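Local coordinates for protein EchA16_2 (Mycobacterium avium subsp. paratuberculosis, PDB 3QYR) that probably catalyses the reversible hydration of 2-enoyl-CoA thioesters to 3-hydroxyacyl-CoA, as an enoyl-CoA hydratase of the crotonase family, at residues D38-A43 against L107-Y112; V55-G60 against G184-V189. All blocks are in the same frame, centred on the assembly; numbering follows the deposited sequence.

How the contacts relate
Contacts 1 and 2 lie in one crotonase-like domain, and their centres are about 15 Å apart. Along the chain their segments alternate: helix 34-49 runs into strand 55-60, while 107-112 and 184-189 follow later. The two contacts meet directly where Phe40 CZ lies 3.7 Å from Ile58 CD1. Neighbouring residues of strand 55-60 thus serve different layers: Ile58 reaches the Phe40 side and Ile57 faces helix 182-195. The centre of contact 1 lies about 6 Å from the centre of the chain, that of contact 2 about 13 Å. Contact 1 alone holds a ligand, a 1,2-ethanediol on Glu108, at what is probably the active-site pocket.

Contact 1. Residues D38-A43 against L107-Y112; sequences DRFFGA and LELALY. With EDO (1,2-ethanediol), chain G.
Leu109 reaches from helix 105-112 toward two phenylalanine rings of helix 34-49. Its CD2 methyl does most of the touching. It lies 3.8 Å from Phe40 CE2 and 4.2 Å from Phe41 CZ, and it meets both rings obliquely. The other methyl, CD1, sits over one face of the Phe40 ring, displaced toward the rim. Phe40 and Leu109 approach from opposite directions. Phe40 has CG anti to its backbone N (chi1 175°), and this swings the ring out toward the other helix. Leu109 has CG anti to its carbonyl carbon (chi1 -72°) and turns its forked end to the rings. The phenylalanines also pack on each other: Phe40 CD2 lies over one face of the Phe41 ring, near its rim.

The backbones stay well apart, with Phe41 CA and Leu109 CA 10.4 Å from each other. Side chains therefore bridge the gap, and all three are buried. Leu23 of strand 18-23 touches both Phe40 and Leu109, and Trp137 meets Phe41 edge-to-face.

Glu108, next to Leu109 in the chain, serves a different neighbour. Its chain is extended beyond CG, and OE1 accepts a hydrogen bond of 2.7 Å from O1 of 1,2-ethanediol. OE2 accepts one from Leu139 N, which probably helps to position the carboxylate. The diol, likely from the crystallisation liquor, is also hydrogen-bonded to His128 NE2 and Thr136 N, though its exact pose is doubtful. By its place in the GG-x-E-L-A pattern of the family, Glu108 probably corresponds to one of the two catalytic glutamates of crotonase, and the diol probably marks part of the substrate pocket. The Phe40, Phe41 and Leu109 cluster belongs to the hydrophobic core beside that pocket in the crotonase fold.

Contact 2. Residues V55-G60 against G184-V189; sequences VVIITG and GAAQAV
Ile57 extends its CD1 methyl over the backbone and CB of Ala186, at a helix-on-sheet contact of the crotonase fold. Strand 55-60 is an inner strand of the mixed sheet, between strands 18-23 and 94-98. Helix 182-195 lies against the face that Ile57 presents. The contact is apolar and small, with 111 Å² buried in all.

One residue of the strand does nearly all the work. Ile57 has CG1 anti to its carbonyl carbon (chi1 -70°), and the chain then runs on extended to CD1 (chi2 174°). This carries the methyl to the helix surface. The small side chain of Ala186 allows a close approach: Ile57 CA and Ala186 CA are 7.2 Å apart. Gln187 meets the same methyl with its backbone N and with CG. It belongs to the exposed side of the helix, so the contact passes from buried to open within one residue.

On the strand, Ile57 also packs on Val18 and Thr20 of strand 18-23. Further along the helix, Val189 touches Ile95 of strand 94-98 and Arg154 of a second subunit, which places this helix near a subunit boundary.

At the meeting point, Ile57 CD1 lies 3.8 Å from Ala186 CB and 4.0 Å from Gln187 CG.

Contact 1. Residues D38-A43 against L107-Y112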
ATOM      1  N   ASP A  38     -31.981  -6.790   7.734  1.00 18.29           N
ATOM      2  CA  ASP A  38     -31.732  -8.062   8.395  1.00 19.81           C
ATOM      3  C   ASP A  38     -32.060  -9.191   7.421  1.00 19.64           C
ATOM      4  O   ASP A  38     -31.314 -10.147   7.320  1.00 18.96           O
ATOM      5  CB  ASP A  38     -32.518  -8.213   9.731  1.00 20.94           C
ATOM      6  CG  ASP A  38     -32.046  -7.223  10.829  1.00 22.81           C
ATOM      7  OD1 ASP A  38     -31.053  -6.470  10.605  1.00 24.29           O
ATOM      8  OD2 ASP A  38     -32.688  -7.192  11.902  1.00 22.92           O
ATOM      9  N   ARG A  39     -33.147  -9.031   6.662  1.00 20.48           N
ATOM     10  CA  ARG A  39     -33.593 -10.069   5.718  1.00 20.51           C
ATOM     11  C   ARG A  39     -32.657 -10.241   4.536  1.00 18.95           C
ATOM     12  O   ARG A  39     -32.369 -11.382   4.132  1.00 18.91           O
ATOM     13  CB  ARG A  39     -35.001  -9.773   5.227  1.00 21.06           C
ATOM     14  CG  ARG A  39     -36.067 -10.140   6.269  1.00 26.25           C
ATOM     15  CD  ARG A  39     -36.655 -11.526   6.046  1.00 31.57           C
ATOM     16  NE  ARG A  39     -37.872 -11.409   5.217  1.00 37.32           N
ATOM     17  CZ  ARG A  39     -38.297 -12.307   4.315  1.00 39.07           C
ATOM     18  NH1 ARG A  39     -39.420 -12.052   3.640  1.00 39.18           N
ATOM     19  NH2 ARG A  39     -37.611 -13.439   4.068  1.00 38.97           N
ATOM     20  N   PHE A  40     -32.176  -9.122   4.005  1.00 16.77           N
ATOM     21  CA  PHE A  40     -31.356  -9.152   2.816  1.00 15.69           C
ATOM     22  C   PHE A  40     -29.967  -9.678   3.145  1.00 15.01           C
ATOM     23  O   PHE A  40     -29.486 -10.647   2.549  1.00 13.34           O
ATOM     24  CB  PHE A  40     -31.261  -7.754   2.217  1.00 15.83           C
ATOM     25  CG  PHE A  40     -30.334  -7.668   1.034  1.00 15.27           C
ATOM     26  CD1 PHE A  40     -30.728  -8.129  -0.197  1.00 13.85           C
ATOM     27  CD2 PHE A  40     -29.042  -7.143   1.176  1.00 16.38           C
ATOM     28  CE1 PHE A  40     -29.869  -8.044  -1.297  1.00 15.30           C
ATOM     29  CE2 PHE A  40     -28.172  -7.053   0.073  1.00 15.38           C
ATOM     30  CZ  PHE A  40     -28.590  -7.489  -1.161  1.00 14.93           C
ATOM     31  N   PHE A  41     -29.329  -9.047   4.117  1.00 15.07           N
ATOM     32  CA  PHE A  41     -27.985  -9.477   4.515  1.00 15.51           C
ATOM     33  C   PHE A  41     -27.970 -10.918   5.022  1.00 15.22           C
ATOM     34  O   PHE A  41     -27.049 -11.678   4.707  1.00 14.93           O
ATOM     35  CB  PHE A  41     -27.366  -8.510   5.523  1.00 15.23           C
ATOM     36  CG  PHE A  41     -27.088  -7.145   4.942  1.00 15.46           C
ATOM     37  CD1 PHE A  41     -26.205  -6.998   3.895  1.00 16.72           C
ATOM     38  CD2 PHE A  41     -27.710  -6.015   5.439  1.00 15.48           C
ATOM     39  CE1 PHE A  41     -25.930  -5.765   3.366  1.00 15.41           C
ATOM     40  CE2 PHE A  41     -27.459  -4.787   4.920  1.00 15.01           C
ATOM     41  CZ  PHE A  41     -26.555  -4.655   3.878  1.00 16.24           C
ATOM     42  N   GLY A  42     -29.004 -11.300   5.758  1.00 15.28           N
ATOM     43  CA  GLY A  42     -29.140 -12.684   6.224  1.00 15.76           C
ATOM     44  C   GLY A  42     -29.197 -13.639   5.038  1.00 15.72           C
ATOM     45  O   GLY A  42     -28.516 -14.667   5.031  1.00 15.65           O
ATOM     46  N   ALA A  43     -29.978 -13.271   4.018  1.00 15.32           N
ATOM     47  CA  ALA A  43     -30.107 -14.086   2.802  1.00 15.19           C
ATOM     48  C   ALA A  43     -28.794 -14.223   2.020  1.00 14.87           C
ATOM     49  O   ALA A  43     -28.531 -15.265   1.433  1.00 14.94           O
ATOM     50  CB  ALA A  43     -31.204 -13.539   1.904  1.00 14.19           C
ATOM     51  N   LEU A 107     -27.458   2.624  -4.056  1.00 10.32           N
ATOM     52  CA  LEU A 107     -26.293   2.710  -4.938  1.00 10.42           C
ATOM     53  C   LEU A 107     -25.149   1.909  -4.360  1.00 10.50           C
ATOM     54  O   LEU A 107     -24.453   1.222  -5.088  1.00 10.21           O
ATOM     55  CB  LEU A 107     -25.835   4.162  -5.170  1.00 10.56           C
ATOM     56  CG  LEU A 107     -24.628   4.338  -6.109  1.00  9.75           C
ATOM     57  CD1 LEU A 107     -24.798   3.481  -7.418  1.00  8.24           C
ATOM     58  CD2 LEU A 107     -24.386   5.818  -6.438  1.00  6.52           C
ATOM     59  N   GLU A 108     -24.979   1.979  -3.047  1.00 10.88           N
ATOM     60  CA  GLU A 108     -23.998   1.116  -2.364  1.00 11.24           C
ATOM     61  C   GLU A 108     -24.258  -0.392  -2.534  1.00 10.97           C
ATOM     62  O   GLU A 108     -23.339  -1.140  -2.850  1.00 11.22           O
ATOM     63  CB  GLU A 108     -23.825   1.535  -0.893  1.00 11.45           C
ATOM     64  CG  GLU A 108     -22.985   2.827  -0.825  1.00 11.89           C
ATOM     65  CD  GLU A 108     -22.835   3.394   0.561  1.00 12.95           C
ATOM     66  OE1 GLU A 108     -23.851   3.727   1.154  1.00 14.07           O
ATOM     67  OE2 GLU A 108     -21.702   3.550   1.056  1.00 13.98           O
ATOM     68  N   LEU A 109     -25.492  -0.836  -2.386  1.00 11.26           N
ATOM     69  CA  LEU A 109     -25.798  -2.242  -2.654  1.00 11.24           C
ATOM     70  C   LEU A 109     -25.356  -2.624  -4.060  1.00 10.61           C
ATOM     71  O   LEU A 109     -24.727  -3.652  -4.256  1.00 10.33           O
ATOM     72  CB  LEU A 109     -27.284  -2.557  -2.482  1.00 11.61           C
ATOM     73  CG  LEU A 109     -27.925  -2.596  -1.089  1.00 12.14           C
ATOM     74  CD1 LEU A 109     -29.365  -3.160  -1.219  1.00 12.39           C
ATOM     75  CD2 LEU A 109     -27.140  -3.416  -0.115  1.00 11.15           C
ATOM     76  N   ALA A 110     -25.639  -1.783  -5.048  1.00 10.43           N
ATOM     77  CA  ALA A 110     -25.218  -2.100  -6.437  1.00  9.50           C
ATOM     78  C   ALA A 110     -23.701  -2.186  -6.584  1.00  9.12           C
ATOM     79  O   ALA A 110     -23.196  -3.033  -7.306  1.00  9.08           O
ATOM     80  CB  ALA A 110     -25.771  -1.084  -7.411  1.00  9.29           C
ATOM     81  N   LEU A 111     -22.994  -1.288  -5.909  1.00  9.05           N
ATOM     82  CA  LEU A 111     -21.524  -1.217  -5.953  1.00  9.13           C
ATOM     83  C   LEU A 111     -20.880  -2.464  -5.336  1.00  9.25           C
ATOM     84  O   LEU A 111     -19.781  -2.874  -5.740  1.00  8.60           O
ATOM     85  CB  LEU A 111     -20.994   0.078  -5.291  1.00  8.31           C
ATOM     86  CG  LEU A 111     -21.163   1.350  -6.162  1.00  8.47           C
ATOM     87  CD1 LEU A 111     -20.997   2.606  -5.381  1.00  5.94           C
ATOM     88  CD2 LEU A 111     -20.186   1.392  -7.349  1.00  7.72           C
ATOM     89  N   TYR A 112     -21.580  -3.078  -4.382  1.00  9.26           N
ATOM     90  CA  TYR A 112     -21.104  -4.332  -3.807  1.00  9.67           C
ATOM     91  C   TYR A 112     -21.185  -5.484  -4.803  1.00  9.25           C
ATOM     92  O   TYR A 112     -20.547  -6.486  -4.583  1.00  9.05           O
ATOM     93  CB  TYR A 112     -21.930  -4.768  -2.580  1.00  9.98           C
ATOM     94  CG  TYR A 112     -21.591  -4.114  -1.272  1.00 11.40           C
ATOM     95  CD1 TYR A 112     -20.346  -4.318  -0.651  1.00 11.68           C
ATOM     96  CD2 TYR A 112     -22.523  -3.337  -0.616  1.00 10.65           C
ATOM     97  CE1 TYR A 112     -20.067  -3.742   0.564  1.00 10.91           C
ATOM     98  CE2 TYR A 112     -22.229  -2.737   0.590  1.00 10.98           C
ATOM     99  CZ  TYR A 112     -21.020  -2.953   1.187  1.00 11.50           C
ATOM    100  OH  TYR A 112     -20.793  -2.351   2.422  1.00 12.67           O
TER
HETATM  101  C1  EDO G 250     -24.428   3.883   4.007  1.00 20.00           C
HETATM  102  O1  EDO G 250     -23.574   4.938   3.588  1.00 17.81           O
HETATM  103  C2  EDO G 250     -25.903   4.272   3.988  1.00 21.38           C
HETATM  104  O2  EDO G 250     -26.136   5.677   3.934  1.00 20.56           O

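Contact 2. Residues V55-G60 against G184-V189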
ATOM      1  N   VAL A  55     -24.776 -19.304  -7.816  1.00 12.27           N
ATOM      2  CA  VAL A  55     -24.798 -17.903  -8.244  1.00 11.31           C
ATOM      3  C   VAL A  55     -26.002 -17.201  -7.627  1.00 10.86           C
ATOM      4  O   VAL A  55     -27.061 -17.826  -7.466  1.00 10.50           O
ATOM      5  CB  VAL A  55     -24.859 -17.803  -9.763  1.00 11.65           C
ATOM      6  CG1 VAL A  55     -25.320 -16.368 -10.220  1.00 11.93           C
ATOM      7  CG2 VAL A  55     -23.492 -18.155 -10.350  1.00 10.75           C
ATOM      8  N   VAL A  56     -25.812 -15.936  -7.233  1.00  9.83           N
ATOM      9  CA  VAL A  56     -26.875 -15.121  -6.648  1.00  9.62           C
ATOM     10  C   VAL A  56     -27.170 -13.935  -7.571  1.00  9.92           C
ATOM     11  O   VAL A  56     -26.250 -13.353  -8.144  1.00  9.45           O
ATOM     12  CB  VAL A  56     -26.489 -14.585  -5.243  1.00  9.83           C
ATOM     13  CG1 VAL A  56     -27.510 -13.541  -4.767  1.00  8.32           C
ATOM     14  CG2 VAL A  56     -26.372 -15.729  -4.237  1.00  8.46           C
ATOM     15  N   ILE A  57     -28.449 -13.601  -7.736  1.00  9.66           N
ATOM     16  CA  ILE A  57     -28.852 -12.430  -8.501  1.00  9.78           C
ATOM     17  C   ILE A  57     -29.640 -11.551  -7.547  1.00 10.05           C
ATOM     18  O   ILE A  57     -30.551 -12.052  -6.920  1.00 10.10           O
ATOM     19  CB  ILE A  57     -29.797 -12.783  -9.693  1.00 10.11           C
ATOM     20  CG1 ILE A  57     -29.050 -13.536 -10.797  1.00  9.69           C
ATOM     21  CG2 ILE A  57     -30.462 -11.516 -10.263  1.00  8.26           C
ATOM     22  CD1 ILE A  57     -29.952 -14.038 -11.947  1.00  6.57           C
ATOM     23  N   ILE A  58     -29.320 -10.259  -7.444  1.00  9.97           N
ATOM     24  CA  ILE A  58     -30.145  -9.365  -6.647  1.00  9.82           C
ATOM     25  C   ILE A  58     -30.809  -8.374  -7.570  1.00 10.33           C
ATOM     26  O   ILE A  58     -30.237  -7.994  -8.583  1.00 10.60           O
ATOM     27  CB  ILE A  58     -29.383  -8.666  -5.480  1.00 10.15           C
ATOM     28  CG1 ILE A  58     -28.476  -7.522  -5.948  1.00  9.76           C
ATOM     29  CG2 ILE A  58     -28.620  -9.712  -4.622  1.00  8.47           C
ATOM     30  CD1 ILE A  58     -27.784  -6.776  -4.733  1.00  6.45           C
ATOM     31  N   THR A  59     -32.052  -8.021  -7.251  1.00 10.78           N
ATOM     32  CA  THR A  59     -32.845  -7.112  -8.071  1.00 10.63           C
ATOM     33  C   THR A  59     -33.926  -6.540  -7.184  1.00 10.72           C
ATOM     34  O   THR A  59     -34.021  -6.922  -6.001  1.00 10.37           O
ATOM     35  CB  THR A  59     -33.491  -7.831  -9.299  1.00 11.21           C
ATOM     36  OG1 THR A  59     -33.997  -6.852 -10.224  1.00 11.66           O
ATOM     37  CG2 THR A  59     -34.604  -8.761  -8.874  1.00  8.99           C
ATOM     38  N   GLY A  60     -34.734  -5.650  -7.761  1.00 10.77           N
ATOM     39  CA  GLY A  60     -35.838  -5.007  -7.040  1.00 11.46           C
ATOM     40  C   GLY A  60     -37.191  -5.112  -7.718  1.00 12.09           C
ATOM     41  O   GLY A  60     -37.291  -5.310  -8.943  1.00 11.81           O
ATOM     42  N   GLY A 184     -33.893 -11.953 -17.906  1.00 15.97           N
ATOM     43  CA  GLY A 184     -33.363 -12.817 -18.951  1.00 15.38           C
ATOM     44  C   GLY A 184     -31.859 -12.656 -19.137  1.00 14.75           C
ATOM     45  O   GLY A 184     -31.134 -13.627 -19.325  1.00 14.16           O
ATOM     46  N   ALA A 185     -31.384 -11.421 -19.063  1.00 14.35           N
ATOM     47  CA  ALA A 185     -29.984 -11.140 -19.339  1.00 13.89           C
ATOM     48  C   ALA A 185     -29.111 -11.536 -18.119  1.00 13.56           C
ATOM     49  O   ALA A 185     -27.999 -12.062 -18.286  1.00 13.92           O
ATOM     50  CB  ALA A 185     -29.804  -9.692 -19.763  1.00 12.65           C
ATOM     51  N   ALA A 186     -29.638 -11.342 -16.917  1.00 12.82           N
ATOM     52  CA  ALA A 186     -28.947 -11.750 -15.707  1.00 12.88           C
ATOM     53  C   ALA A 186     -28.847 -13.286 -15.577  1.00 13.32           C
ATOM     54  O   ALA A 186     -27.799 -13.821 -15.208  1.00 11.98           O
ATOM     55  CB  ALA A 186     -29.668 -11.160 -14.475  1.00 12.50           C
ATOM     56  N   GLN A 187     -29.949 -13.981 -15.875  1.00 14.28           N
ATOM     57  CA  GLN A 187     -29.973 -15.453 -15.880  1.00 14.90           C
ATOM     58  C   GLN A 187     -29.077 -16.079 -16.967  1.00 15.04           C
ATOM     59  O   GLN A 187     -28.606 -17.217 -16.812  1.00 15.44           O
ATOM     60  CB  GLN A 187     -31.412 -15.950 -16.020  1.00 15.77           C
ATOM     61  CG  GLN A 187     -32.360 -15.528 -14.820  1.00 17.42           C
ATOM     62  CD  GLN A 187     -33.873 -15.816 -15.051  1.00 19.48           C
ATOM     63  OE1 GLN A 187     -34.269 -16.348 -16.077  1.00 23.37           O
ATOM     64  NE2 GLN A 187     -34.692 -15.474 -14.082  1.00 18.93           N
ATOM     65  N   ALA A 188     -28.806 -15.337 -18.044  1.00 14.50           N
ATOM     66  CA  ALA A 188     -27.956 -15.859 -19.126  1.00 14.50           C
ATOM     67  C   ALA A 188     -26.479 -15.860 -18.695  1.00 14.17           C
ATOM     68  O   ALA A 188     -25.743 -16.831 -18.923  1.00 15.13           O
ATOM     69  CB  ALA A 188     -28.147 -15.057 -20.406  1.00 13.74           C
ATOM     70  N   VAL A 189     -26.051 -14.766 -18.078  1.00 13.15           N
ATOM     71  CA  VAL A 189     -24.761 -14.709 -17.426  1.00 12.30           C
ATOM     72  C   VAL A 189     -24.690 -15.767 -16.286  1.00 12.32           C
ATOM     73  O   VAL A 189     -23.686 -16.460 -16.146  1.00 12.12           O
ATOM     74  CB  VAL A 189     -24.507 -13.310 -16.888  1.00 11.68           C
ATOM     75  CG1 VAL A 189     -23.283 -13.291 -15.997  1.00  9.56           C
ATOM     76  CG2 VAL A 189     -24.390 -12.330 -18.058  1.00 10.39           C
TER